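Local coordinates for protein monoacylglycerol lipase (Palaeococcus ferrophilus, PDB 6QE2) that hydrolyses monoacylglycerols to glycerol and free fatty acids, probably by the nucleophilic-serine mechanism of the alpha/beta hydrolases, at residues M1-R5 with K53-K57; T61-E65 with D179-R183; A128-R133 with G171-M175; P136-N142 with H166-K172. All blocks are in the same frame, centred on the assembly; numbering follows the deposited sequence. Where two conformers were deposited one is given.

Interaction 1. Residues M1-R5 with K53-K57; sequences MELYR and KSPGK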
loop_
_atom_site.group_PDB
_atom_site.type_symbol
_atom_site.label_atom_id
_atom_site.label_comp_id
_atom_site.label_asym_id
_atom_site.label_seq_id
_atom_site.Cartn_x
_atom_site.Cartn_y
_atom_site.Cartn_z
ATOM N N MET A 1 4.676 -8.057 18.536
ATOM C CA MET A 1 4.912 -6.775 19.177
ATOM C C MET A 1 3.616 -6.006 19.348
ATOM O O MET A 1 2.608 -6.336 18.741
ATOM C CB MET A 1 5.912 -5.930 18.375
ATOM C CG MET A 1 5.453 -5.563 16.975
ATOM S SD MET A 1 6.498 -4.348 16.159
ATOM C CE MET A 1 8.035 -5.241 16.016
ATOM N N GLU A 2 3.654 -4.978 20.188
ATOM C CA GLU A 2 2.491 -4.144 20.424
ATOM C C GLU A 2 2.493 -3.033 19.397
ATOM O O GLU A 2 3.205 -2.056 19.536
ATOM C CB GLU A 2 2.500 -3.587 21.843
ATOM C CG GLU A 2 2.199 -4.652 22.881
ATOM C CD GLU A 2 2.145 -4.134 24.305
ATOM O OE1 GLU A 2 2.041 -2.913 24.506
ATOM O OE2 GLU A 2 2.194 -4.965 25.230
ATOM N N LEU A 3 1.690 -3.192 18.362
ATOM C CA LEU A 3 1.626 -2.212 17.302
ATOM C C LEU A 3 0.770 -1.023 17.633
ATOM O O LEU A 3 0.007 -1.033 18.581
ATOM C CB LEU A 3 1.026 -2.838 16.057
ATOM C CG LEU A 3 1.697 -4.023 15.403
ATOM C CD1 LEU A 3 0.737 -4.550 14.357
ATOM C CD2 LEU A 3 2.979 -3.557 14.754
ATOM N N TYR A 4 0.904 0.011 16.817
ATOM C CA TYR A 4 0.074 1.180 16.969
ATOM C C TYR A 4 -1.136 0.882 16.104
ATOM O O TYR A 4 -1.013 0.720 14.894
ATOM C CB TYR A 4 0.768 2.441 16.469
ATOM C CG TYR A 4 -0.216 3.541 16.162
ATOM C CD1 TYR A 4 -0.721 4.349 17.170
ATOM C CD2 TYR A 4 -0.665 3.751 14.870
ATOM C CE1 TYR A 4 -1.633 5.345 16.895
ATOM C CE2 TYR A 4 -1.577 4.746 14.585
ATOM C CZ TYR A 4 -2.058 5.540 15.601
ATOM O OH TYR A 4 -2.967 6.531 15.317
ATOM N N ARG A 5 -2.296 0.774 16.736
ATOM C CA ARG A 5 -3.534 0.491 16.034
ATOM C C ARG A 5 -4.559 1.535 16.431
ATOM O O ARG A 5 -4.634 1.921 17.594
ATOM C CB ARG A 5 -4.063 -0.891 16.414
ATOM C CG ARG A 5 -3.106 -2.046 16.166
ATOM C CD ARG A 5 -3.530 -3.252 16.986
ATOM N NE ARG A 5 -2.743 -4.444 16.695
ATOM C CZ ARG A 5 -3.159 -5.440 15.923
ATOM N NH1 ARG A 5 -4.356 -5.386 15.358
ATOM N NH2 ARG A 5 -2.380 -6.490 15.713
ATOM N N LYS A 53 4.513 4.900 14.622
ATOM C CA LYS A 53 4.411 4.810 16.073
ATOM C C LYS A 53 4.535 3.386 16.595
ATOM O O LYS A 53 4.457 3.176 17.812
ATOM C CB LYS A 53 3.086 5.413 16.540
ATOM C CG LYS A 53 2.904 6.857 16.136
ATOM C CD LYS A 53 1.497 7.337 16.442
ATOM C CE LYS A 53 1.289 8.753 15.942
ATOM N NZ LYS A 53 -0.028 9.296 16.375
ATOM N N SER A 54 4.709 2.411 15.712
ATOM C CA SER A 54 4.911 1.039 16.121
ATOM C C SER A 54 6.370 0.824 16.510
ATOM O O SER A 54 7.254 1.559 16.067
ATOM C CB SER A 54 4.503 0.095 14.993
ATOM O OG SER A 54 3.087 0.043 14.879
ATOM N N PRO A 55 6.645 -0.161 17.354
ATOM C CA PRO A 55 8.023 -0.433 17.775
ATOM C C PRO A 55 8.790 -1.190 16.698
ATOM O O PRO A 55 8.262 -1.540 15.644
ATOM C CB PRO A 55 7.844 -1.280 19.038
ATOM C CG PRO A 55 6.537 -1.957 18.849
ATOM C CD PRO A 55 5.669 -0.987 18.088
ATOM N N GLY A 56 10.060 -1.426 16.979
ATOM C CA GLY A 56 10.876 -2.267 16.131
ATOM C C GLY A 56 11.921 -1.467 15.373
ATOM O O GLY A 56 11.759 -0.267 15.109
ATOM N N LYS A 57 13.028 -2.137 15.045
ATOM C CA LYS A 57 14.047 -1.556 14.181
ATOM C C LYS A 57 13.408 -1.001 12.916
ATOM O O LYS A 57 12.586 -1.670 12.284
ATOM C CB LYS A 57 15.085 -2.619 13.819
ATOM C CG LYS A 57 16.205 -2.113 12.926
ATOM C CD LYS A 57 17.186 -3.225 12.576
ATOM C CE LYS A 57 17.613 -4.018 13.799
ATOM N NZ LYS A 57 18.495 -5.154 13.405
#
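Tyr4 and Ser54 are joined by the one hydrogen bond that crosses between the N-terminal residues and the loop 53-57. Tyr4 N gives its hydrogen to Ser54 OG over 2.9 Å, almost straight at 171°, and the same hydroxyl is also hydrogen-bonded to Asp47 O, so a buried serine ties two backbones together. Beside it the packing stays close: Leu3 CD2 comes to 3.6 Å from Ser54 OG, and Glu2 O rests 3.1 Å from Pro55 CD. CG of Tyr4 lies anti to the backbone N (chi1 160°), which sends the ring alongside the extended chain of Lys53; CD of Lys53 sits over one ring face, 3.9 Å from the centroid, in a CH-pi contact. In the alpha/beta-hydrolase fold of this enzyme, strand 5-8 is an edge of the central sheet and runs antiparallel to strand 42-46; the contact thus pins the lead-in to that edge against the loop following its neighbour. With a serine in place of Tyr4, the methylenes of Lys53 would probably lose the surface they lie on, and the lysine chain would be freer to move. The exposed ends are looser. Lys53 NZ stays 4.2 Å from Tyr4 OH, while the Met1 side chain runs counter to the Pro55 ring, SD 3.6 Å from Pro55 CG, and the bend at chi3 (64°) carries CE toward Gly56.

Interaction 2. Residues T61-E65 with D179-R183; sequences TSVEE and DNMER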
loop_
_atom_site.group_PDB
_atom_site.type_symbol
_atom_site.label_atom_id
_atom_site.label_comp_id
_atom_site.label_asym_id
_atom_site.label_seq_id
_atom_site.Cartn_x
_atom_site.Cartn_y
_atom_site.Cartn_z
ATOM N N THR A 61 10.700 -5.542 8.626
ATOM C CA THR A 61 9.440 -6.267 8.619
ATOM C C THR A 61 9.295 -7.025 7.297
ATOM O O THR A 61 10.262 -7.236 6.584
ATOM C CB THR A 61 8.241 -5.318 8.836
ATOM O OG1 THR A 61 7.024 -6.068 8.878
ATOM C CG2 THR A 61 8.177 -4.283 7.748
ATOM N N SER A 62 8.084 -7.444 6.971
ATOM C CA SER A 62 7.864 -8.171 5.728
ATOM C C SER A 62 6.424 -8.072 5.284
ATOM O O SER A 62 5.561 -7.728 6.060
ATOM C CB SER A 62 8.250 -9.640 5.873
ATOM O OG SER A 62 7.371 -10.328 6.726
ATOM N N VAL A 63 6.171 -8.403 4.026
ATOM C CA VAL A 63 4.818 -8.380 3.504
ATOM C C VAL A 63 3.991 -9.455 4.201
ATOM O O VAL A 63 2.837 -9.254 4.513
ATOM C CB VAL A 63 4.789 -8.627 1.991
ATOM C CG1 VAL A 63 3.364 -8.844 1.530
ATOM C CG2 VAL A 63 5.433 -7.467 1.253
ATOM N N GLU A 64 4.605 -10.605 4.435
ATOM C CA GLU A 64 3.976 -11.703 5.140
ATOM C C GLU A 64 3.589 -11.292 6.564
ATOM O O GLU A 64 2.546 -11.662 7.051
ATOM C CB GLU A 64 4.913 -12.904 5.149
ATOM C CG GLU A 64 5.133 -13.506 3.774
ATOM C CD GLU A 64 6.209 -12.816 2.960
ATOM O OE1 GLU A 64 6.841 -11.880 3.443
ATOM O OE2 GLU A 64 6.427 -13.224 1.818
ATOM N N GLU A 65 4.438 -10.521 7.229
ATOM C CA GLU A 65 4.123 -10.057 8.565
ATOM C C GLU A 65 2.896 -9.143 8.524
ATOM O O GLU A 65 1.995 -9.280 9.327
ATOM C CB GLU A 65 5.314 -9.341 9.182
ATOM C CG GLU A 65 5.076 -8.877 10.599
ATOM C CD GLU A 65 6.356 -8.546 11.333
ATOM O OE1 GLU A 65 7.316 -8.096 10.691
ATOM O OE2 GLU A 65 6.387 -8.733 12.564
ATOM N N ASP A 179 10.062 -10.637 -3.936
ATOM C CA ASP A 179 9.394 -11.924 -4.042
ATOM C C ASP A 179 7.888 -11.743 -4.175
ATOM O O ASP A 179 7.253 -12.410 -4.990
ATOM C CB ASP A 179 9.690 -12.787 -2.822
ATOM C CG ASP A 179 9.015 -14.153 -2.894
ATOM O OD1 ASP A 179 9.217 -14.889 -3.883
ATOM O OD2 ASP A 179 8.300 -14.516 -1.944
ATOM N N ASN A 180 7.303 -10.879 -3.348
ATOM C CA ASN A 180 5.854 -10.731 -3.443
ATOM C C ASN A 180 5.423 -9.980 -4.711
ATOM O O ASN A 180 4.299 -10.196 -5.187
ATOM C CB ASN A 180 5.313 -10.088 -2.179
ATOM C CG ASN A 180 5.196 -11.076 -1.110
ATOM O OD1 ASN A 180 4.229 -11.866 -1.082
ATOM N ND2 ASN A 180 6.189 -11.084 -0.205
ATOM N N MET A 181 6.270 -9.112 -5.273
ATOM C CA MET A 181 5.935 -8.500 -6.561
ATOM C C MET A 181 5.711 -9.568 -7.623
ATOM O O MET A 181 4.737 -9.519 -8.385
ATOM C CB MET A 181 7.054 -7.546 -6.969
ATOM C CG MET A 181 6.863 -6.945 -8.309
ATOM S SD MET A 181 8.248 -5.853 -8.715
ATOM C CE MET A 181 7.987 -4.620 -7.421
ATOM N N GLU A 182 6.619 -10.552 -7.695
ATOM C CA GLU A 182 6.455 -11.658 -8.629
ATOM C C GLU A 182 5.189 -12.455 -8.341
ATOM O O GLU A 182 4.420 -12.773 -9.260
ATOM C CB GLU A 182 7.673 -12.572 -8.544
ATOM C CG GLU A 182 8.918 -11.960 -9.151
ATOM C CD GLU A 182 10.036 -12.982 -9.272
ATOM O OE1 GLU A 182 10.750 -12.971 -10.303
ATOM O OE2 GLU A 182 10.193 -13.802 -8.339
ATOM N N ARG A 183 4.970 -12.805 -7.066
ATOM C CA ARG A 183 3.835 -13.653 -6.736
ATOM C C ARG A 183 2.522 -12.928 -6.998
ATOM O O ARG A 183 1.515 -13.579 -7.302
ATOM C CB ARG A 183 3.908 -14.104 -5.289
ATOM C CG ARG A 183 5.100 -15.008 -5.056
ATOM C CD ARG A 183 5.041 -15.414 -3.595
ATOM N NE ARG A 183 6.154 -16.281 -3.246
ATOM C CZ ARG A 183 6.499 -16.577 -1.995
ATOM N NH1 ARG A 183 5.841 -16.042 -0.962
ATOM N NH2 ARG A 183 7.534 -17.381 -1.775
HETATM O O HOH W 1 3.685 -14.259 0.160
HETATM O O HOH W 2 8.995 -13.376 0.628
#
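Glu64 and Asn180 meet where the first turn of helix 63-77, part of the alpha/beta core, faces helix 171-186, which probably belongs to the cap; both oxygens of Glu64 and both polar atoms of the Asn180 amide have partners. Asn180 ND2 donates to Glu64 OE2 at 3.0 Å. The bond is straight (169°) and lies in the amide plane, yet it reaches the oxygen from above the carboxylate, the two planes being 55° apart. A second bond from ND2 goes to Ser176 O, while Asn180 OD1 accepts from Arg95 NE and from water 1; donors and acceptors together fix which way round the amide sits. OE2 also receives a hydrogen from water 2 at 2.8 Å and, more weakly, one from water 1. The other carboxylate oxygen, OE1, is bonded to Ser176 OG, a hydroxyl that Val63 N meets as well. Glu64 gets there by folding at chi2 (84°), which turns its end back toward helix 171-186. Next to this network Val63 CB packs 3.6 Å from Asn180 ND2. The helix start is closed locally by Ser62, the N-cap residue, whose OG takes Glu65 N at 3.0 Å. Water 1 passes the contact on to Arg183 NH1, in the guanidinium plane, although Arg183 and Glu64 remain too far apart for a salt bridge; Arg183 NH2 pairs by charge alone with Asp179 OD2, doubtfully, in one of two conformers. With OE2 held by an amide and waters, OE1 by Ser176 and Arg183 nearby, the carboxylate is likely to stay ionised.

Interaction 3. Residues A128-R133 with G171-M175; sequences AKVLGR and GKLGM. With LDA (lauryl dimethylamine-N-oxide), chain D.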
loop_
_atom_site.group_PDB
_atom_site.type_symbol
_atom_site.label_atom_id
_atom_site.label_comp_id
_atom_site.label_asym_id
_atom_site.label_seq_id
_atom_site.Cartn_x
_atom_site.Cartn_y
_atom_site.Cartn_z
ATOM N N ALA A 128 19.163 -8.404 -2.786
ATOM C CA ALA A 128 18.148 -8.523 -1.735
ATOM C C ALA A 128 17.803 -9.981 -1.455
ATOM O O ALA A 128 17.540 -10.363 -0.299
ATOM C CB ALA A 128 16.902 -7.739 -2.164
ATOM N N LYS A 129 17.741 -10.803 -2.516
ATOM C CA LYS A 129 17.522 -12.240 -2.354
ATOM C C LYS A 129 18.601 -12.885 -1.503
ATOM O O LYS A 129 18.346 -13.883 -0.820
ATOM C CB LYS A 129 17.502 -12.943 -3.718
ATOM C CG LYS A 129 16.301 -12.693 -4.581
ATOM C CD LYS A 129 16.325 -13.625 -5.794
ATOM C CE LYS A 129 15.087 -13.411 -6.665
ATOM N NZ LYS A 129 15.119 -14.217 -7.919
ATOM N N VAL A 130 19.827 -12.374 -1.568
ATOM C CA VAL A 130 20.868 -12.956 -0.735
ATOM C C VAL A 130 20.809 -12.386 0.668
ATOM O O VAL A 130 20.841 -13.126 1.653
ATOM C CB VAL A 130 22.251 -12.733 -1.356
ATOM C CG1 VAL A 130 23.290 -13.279 -0.415
ATOM C CG2 VAL A 130 22.287 -13.409 -2.681
ATOM N N LEU A 131 20.789 -11.061 0.771
ATOM C CA LEU A 131 20.819 -10.419 2.082
ATOM C C LEU A 131 19.595 -10.782 2.906
ATOM O O LEU A 131 19.685 -10.894 4.132
ATOM C CB LEU A 131 20.915 -8.901 1.931
ATOM C CG LEU A 131 22.179 -8.352 1.266
ATOM C CD1 LEU A 131 22.198 -6.831 1.323
ATOM C CD2 LEU A 131 23.427 -8.928 1.918
ATOM N N GLY A 132 18.444 -10.973 2.256
ATOM C CA GLY A 132 17.260 -11.384 2.988
ATOM C C GLY A 132 17.408 -12.730 3.663
ATOM O O GLY A 132 16.710 -13.005 4.644
ATOM N N ARG A 133 18.319 -13.570 3.174
ATOM C CA ARG A 133 18.548 -14.886 3.753
ATOM C C ARG A 133 19.692 -14.915 4.758
ATOM O O ARG A 133 19.557 -15.543 5.809
ATOM C CB ARG A 133 18.809 -15.905 2.642
ATOM C CG ARG A 133 17.539 -16.336 1.931
ATOM C CD ARG A 133 17.814 -17.055 0.626
ATOM N NE ARG A 133 16.583 -17.593 0.056
ATOM C CZ ARG A 133 15.883 -17.003 -0.908
ATOM N NH1 ARG A 133 16.289 -15.844 -1.414
ATOM N NH2 ARG A 133 14.772 -17.567 -1.362
ATOM N N GLY A 171 17.170 -6.239 4.968
ATOM C CA GLY A 171 17.348 -7.277 3.967
ATOM C C GLY A 171 16.121 -8.158 3.844
ATOM O O GLY A 171 15.713 -8.522 2.738
ATOM N N LYS A 172 15.497 -8.483 4.981
ATOM C CA LYS A 172 14.280 -9.289 4.973
ATOM C C LYS A 172 13.164 -8.584 4.212
ATOM O O LYS A 172 12.482 -9.193 3.378
ATOM C CB LYS A 172 13.845 -9.589 6.410
ATOM C CG LYS A 172 12.592 -10.444 6.510
ATOM C CD LYS A 172 12.120 -10.575 7.953
ATOM C CE LYS A 172 11.087 -11.681 8.083
ATOM N NZ LYS A 172 10.447 -11.707 9.427
ATOM N N LEU A 173 12.974 -7.292 4.472
ATOM C CA LEU A 173 11.891 -6.576 3.805
ATOM C C LEU A 173 12.160 -6.439 2.313
ATOM O O LEU A 173 11.248 -6.609 1.496
ATOM C CB LEU A 173 11.684 -5.204 4.447
ATOM C CG LEU A 173 10.530 -4.389 3.858
ATOM C CD1 LEU A 173 9.259 -5.234 3.753
ATOM C CD2 LEU A 173 10.283 -3.165 4.714
ATOM N N GLY A 174 13.406 -6.148 1.934
ATOM C CA GLY A 174 13.724 -6.047 0.518
ATOM C C GLY A 174 13.460 -7.342 -0.225
ATOM O O GLY A 174 12.868 -7.346 -1.307
ATOM N N MET A 175 13.894 -8.466 0.353
ATOM C CA MET A 175 13.609 -9.765 -0.245
ATOM C C MET A 175 12.109 -10.003 -0.359
ATOM O O MET A 175 11.625 -10.488 -1.388
ATOM C CB MET A 175 14.262 -10.872 0.583
ATOM C CG MET A 175 14.088 -12.270 0.003
ATOM S SD MET A 175 14.981 -13.528 0.951
ATOM C CE MET A 175 14.066 -13.525 2.483
HETATM N N1 LDA D . 8.163 0.582 -2.822
HETATM O O1 LDA D . 7.092 0.180 -2.351
HETATM C CM1 LDA D . 8.621 1.729 -2.048
HETATM C CM2 LDA D . 7.968 0.949 -4.219
HETATM C C1 LDA D . 9.158 -0.465 -2.738
HETATM C C2 LDA D . 10.513 0.184 -2.925
HETATM C C3 LDA D . 11.603 -0.784 -2.517
HETATM C C4 LDA D . 12.969 -0.211 -2.845
HETATM C C5 LDA D . 14.041 -1.273 -2.703
HETATM C C6 LDA D . 15.417 -0.642 -2.612
HETATM C C7 LDA D . 16.481 -1.720 -2.684
HETATM C C8 LDA D . 17.179 -1.861 -1.348
HETATM C C9 LDA D . 17.237 -3.313 -0.921
HETATM C C10 LDA D . 18.669 -3.825 -0.952
HETATM C C11 LDA D . 18.803 -5.136 -0.193
HETATM C C12 LDA D . 17.774 -5.225 0.906
#
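Ala128 O accepts from Gly132 N of its own helix (2.8 Å), and Met175 CB of the facing helix presses on the same oxygen. Helices 122-134 and 171-186 belong to the segment inserted between core strands 106-110 and 195-200, where alpha/beta hydrolases of this kind carry their cap, and here they pack knob-into-hole. Met175 is the knob, set among Ala128, Lys129, Gly132 and Arg133. The lack of side chains at Gly132 and Gly171 lets the axes approach to 7.2 Å at an angle of 136°; Gly132 CA comes to 3.3 Å from Gly171 O. With CG anti to the backbone N, the methionine reaches straight across, then bends at chi3 (68°) to lay CE 3.5 Å from Gly132 O. Its sulfur sits over one face of the Arg133 guanidinium, SD 3.6 Å from NH1, the two side chains crossing at about a right angle. The guanidinium is itself steadied by NH1 donating to Lys129 O at 2.9 Å, the oxygen lying in the guanidinium plane. Exchange of Met175 for an alanine would probably open a gap over Gly132 and deprive the Arg133 face of its sulfur. Beyond the knob the two helices share the tail of a bound detergent, lauryl dimethylamine-N-oxide, whose last carbon, C12, stops 3.7 Å from Gly171 CA.

Interaction 4. Residues P136-N142 with H166-K172; sequences PGLSLSN and HDRISGK. With LDA (lauryl dimethylamine-N-oxide), chain D.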
loop_
_atom_site.group_PDB
_atom_site.type_symbol
_atom_site.label_atom_id
_atom_site.label_comp_id
_atom_site.label_asym_id
_atom_site.label_seq_id
_atom_site.Cartn_x
_atom_site.Cartn_y
_atom_site.Cartn_z
ATOM N N PRO A 136 19.131 -10.993 7.365
ATOM C CA PRO A 136 17.780 -10.418 7.232
ATOM C C PRO A 136 17.592 -9.128 8.011
ATOM O O PRO A 136 16.786 -8.280 7.603
ATOM C CB PRO A 136 16.871 -11.539 7.754
ATOM C CG PRO A 136 17.744 -12.336 8.672
ATOM C CD PRO A 136 19.106 -12.306 8.032
ATOM N N GLY A 137 18.310 -8.953 9.120
ATOM C CA GLY A 137 18.199 -7.757 9.929
ATOM C C GLY A 137 19.054 -6.590 9.498
ATOM O O GLY A 137 18.935 -5.503 10.070
ATOM N N LEU A 138 19.918 -6.780 8.503
ATOM C CA LEU A 138 20.757 -5.690 8.024
ATOM C C LEU A 138 19.886 -4.565 7.488
ATOM O O LEU A 138 18.984 -4.793 6.678
ATOM C CB LEU A 138 21.703 -6.193 6.930
ATOM C CG LEU A 138 22.629 -5.166 6.270
ATOM C CD1 LEU A 138 23.551 -4.521 7.294
ATOM C CD2 LEU A 138 23.434 -5.797 5.142
ATOM N N SER A 139 20.172 -3.340 7.918
ATOM C CA SER A 139 19.350 -2.192 7.575
ATOM C C SER A 139 20.092 -1.383 6.523
ATOM O O SER A 139 21.258 -1.021 6.716
ATOM C CB SER A 139 19.061 -1.346 8.820
ATOM O OG SER A 139 18.613 -0.049 8.475
ATOM N N LEU A 140 19.405 -1.085 5.425
ATOM C CA LEU A 140 19.995 -0.376 4.305
ATOM C C LEU A 140 19.105 0.787 3.893
ATOM O O LEU A 140 17.948 0.897 4.309
ATOM C CB LEU A 140 20.215 -1.321 3.116
ATOM C CG LEU A 140 21.046 -2.573 3.412
ATOM C CD1 LEU A 140 21.123 -3.468 2.188
ATOM C CD2 LEU A 140 22.443 -2.210 3.903
ATOM N N SER A 141 19.658 1.657 3.055
ATOM C CA SER A 141 18.891 2.767 2.509
ATOM C C SER A 141 17.918 2.262 1.454
ATOM O O SER A 141 18.246 1.370 0.666
ATOM C CB SER A 141 19.829 3.812 1.907
ATOM O OG SER A 141 19.109 4.785 1.173
ATOM N N ASN A 142 16.711 2.835 1.443
ATOM C CA ASN A 142 15.699 2.395 0.491
ATOM C C ASN A 142 15.882 2.998 -0.897
ATOM O O ASN A 142 15.167 2.594 -1.819
ATOM C CB ASN A 142 14.277 2.693 1.017
ATOM C CG ASN A 142 13.975 4.186 1.172
ATOM O OD1 ASN A 142 14.642 5.045 0.600
ATOM N ND2 ASN A 142 12.913 4.491 1.926
ATOM N N HIS A 166 11.079 7.449 7.565
ATOM C CA HIS A 166 12.473 7.029 7.545
ATOM C C HIS A 166 12.782 6.424 6.185
ATOM O O HIS A 166 11.883 6.138 5.391
ATOM C CB HIS A 166 12.783 6.028 8.665
ATOM C CG HIS A 166 12.049 4.727 8.536
ATOM N ND1 HIS A 166 12.438 3.736 7.662
ATOM C CD2 HIS A 166 10.961 4.249 9.185
ATOM C CE1 HIS A 166 11.621 2.704 7.774
ATOM N NE2 HIS A 166 10.711 2.994 8.689
ATOM N N ASP A 167 14.073 6.214 5.922
ATOM C CA ASP A 167 14.518 5.679 4.642
ATOM C C ASP A 167 15.153 4.300 4.779
ATOM O O ASP A 167 15.938 3.889 3.917
ATOM C CB ASP A 167 15.491 6.654 3.972
ATOM C CG ASP A 167 16.860 6.682 4.638
ATOM O OD1 ASP A 167 16.968 6.349 5.838
ATOM O OD2 ASP A 167 17.836 7.041 3.950
ATOM N N ARG A 168 14.817 3.574 5.835
ATOM C CA ARG A 168 15.419 2.279 6.109
ATOM C C ARG A 168 14.603 1.155 5.495
ATOM O O ARG A 168 13.370 1.208 5.455
ATOM C CB ARG A 168 15.540 2.044 7.615
ATOM C CG ARG A 168 16.278 3.136 8.366
ATOM C CD ARG A 168 17.775 2.949 8.217
ATOM N NE ARG A 168 18.283 3.677 7.066
ATOM C CZ ARG A 168 19.442 3.422 6.474
ATOM N NH1 ARG A 168 20.215 2.436 6.911
ATOM N NH2 ARG A 168 19.820 4.149 5.438
ATOM N N ILE A 169 15.305 0.131 5.025
ATOM C CA ILE A 169 14.688 -1.121 4.605
ATOM C C ILE A 169 15.652 -2.238 4.975
ATOM O O ILE A 169 16.858 -2.130 4.730
ATOM C CB ILE A 169 14.355 -1.137 3.096
ATOM C CG1 ILE A 169 13.665 -2.450 2.704
ATOM C CG2 ILE A 169 15.608 -0.907 2.238
ATOM C CD1 ILE A 169 13.123 -2.455 1.272
ATOM N N SER A 170 15.134 -3.289 5.592
ATOM C CA SER A 170 16.001 -4.383 5.988
ATOM C C SER A 170 16.170 -5.367 4.837
ATOM O O SER A 170 15.446 -5.333 3.837
ATOM C CB SER A 170 15.450 -5.094 7.222
ATOM O OG SER A 170 14.326 -5.888 6.893
ATOM N N GLY A 171 17.170 -6.239 4.968
ATOM C CA GLY A 171 17.348 -7.277 3.967
ATOM C C GLY A 171 16.121 -8.158 3.844
ATOM O O GLY A 171 15.713 -8.522 2.738
ATOM N N LYS A 172 15.497 -8.483 4.981
ATOM C CA LYS A 172 14.280 -9.289 4.973
ATOM C C LYS A 172 13.164 -8.584 4.212
ATOM O O LYS A 172 12.482 -9.193 3.378
ATOM C CB LYS A 172 13.845 -9.589 6.410
ATOM C CG LYS A 172 12.592 -10.444 6.510
ATOM C CD LYS A 172 12.120 -10.575 7.953
ATOM C CE LYS A 172 11.087 -11.681 8.083
ATOM N NZ LYS A 172 10.447 -11.707 9.427
HETATM N N1 LDA D . 8.163 0.582 -2.822
HETATM O O1 LDA D . 7.092 0.180 -2.351
HETATM C CM1 LDA D . 8.621 1.729 -2.048
HETATM C CM2 LDA D . 7.968 0.949 -4.219
HETATM C C1 LDA D . 9.158 -0.465 -2.738
HETATM C C2 LDA D . 10.513 0.184 -2.925
HETATM C C3 LDA D . 11.603 -0.784 -2.517
HETATM C C4 LDA D . 12.969 -0.211 -2.845
HETATM C C5 LDA D . 14.041 -1.273 -2.703
HETATM C C6 LDA D . 15.417 -0.642 -2.612
HETATM C C7 LDA D . 16.481 -1.720 -2.684
HETATM C C8 LDA D . 17.179 -1.861 -1.348
HETATM C C9 LDA D . 17.237 -3.313 -0.921
HETATM C C10 LDA D . 18.669 -3.825 -0.952
HETATM C C11 LDA D . 18.803 -5.136 -0.193
HETATM C C12 LDA D . 17.774 -5.225 0.906
HETATM O O HOH W 3 16.907 6.569 0.782
HETATM O O HOH W 4 11.980 3.250 4.339
HETATM O O HOH W 5 11.476 7.005 2.781
#
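Asn142, Arg168 and Ile169 give up the most surface where the chain 136-142 runs back along 166-172. Ile169 sits at the middle of the pairing: its N and O bond to Leu140 O and Leu140 N, each 2.8 Å long, and its CG2 branch packs 3.7 Å from Asn142 CA. Two residues on, Asn142 N bonds to Asp167 O, and the Asn142 amide crosses the Asp167 carboxylate at 80° between planes. ND2 then donates to waters 4 and 5, both of which donate to His166 O, while OD1 is bonded to Leu144 N. Arg168 folds over the strands instead of leaving them. Bends at chi2 (-80°) and chi3 (91°) bring the guanidinium back so that Leu140 O lies under the centre of one face, 3.6 Å from CZ. At its edge NE forms a salt bridge with Asp167 OD1 at 3.2 Å, and NH1 makes a weak bond to Ser139 OG. On the side of Leu140 and Ile169 lies the detergent chain: Leu140 CD1 is 3.7 Å from its C11, and Asn142 O is 3.3 Å from C6. Further on, Gly171 N and Lys172 N bond to Leu138 O and Pro136 O, leading into helix 171-186. The result is a short two-stranded antiparallel ribbon, probably part of the cap that walls the acyl-chain pocket.

How the interactions relate
Interactions 3 and 4 lie 9 Å apart between centres, share Gly171 and Lys172, and border the same detergent, whose outer carbons pass Leu131 and Leu140; Leu131 CD1 lies 3.6 Å from Leu140 CD1. The detergent is also hydrogen-bonded to Ser87 OG, on the probable nucleophile elbow, so its path plausibly traces the way from the cap to the active site. Interaction 2, about 11 Å from interaction 3 between centres, holds the same helix 171-186 further along against helix 63-77, and Thr61 and Ser62 pack on Leu173. Interaction 1 lies apart on the surface, about 17 Å from interaction 4 between centres, although Lys57 NZ makes a weak bond to Gly137 O.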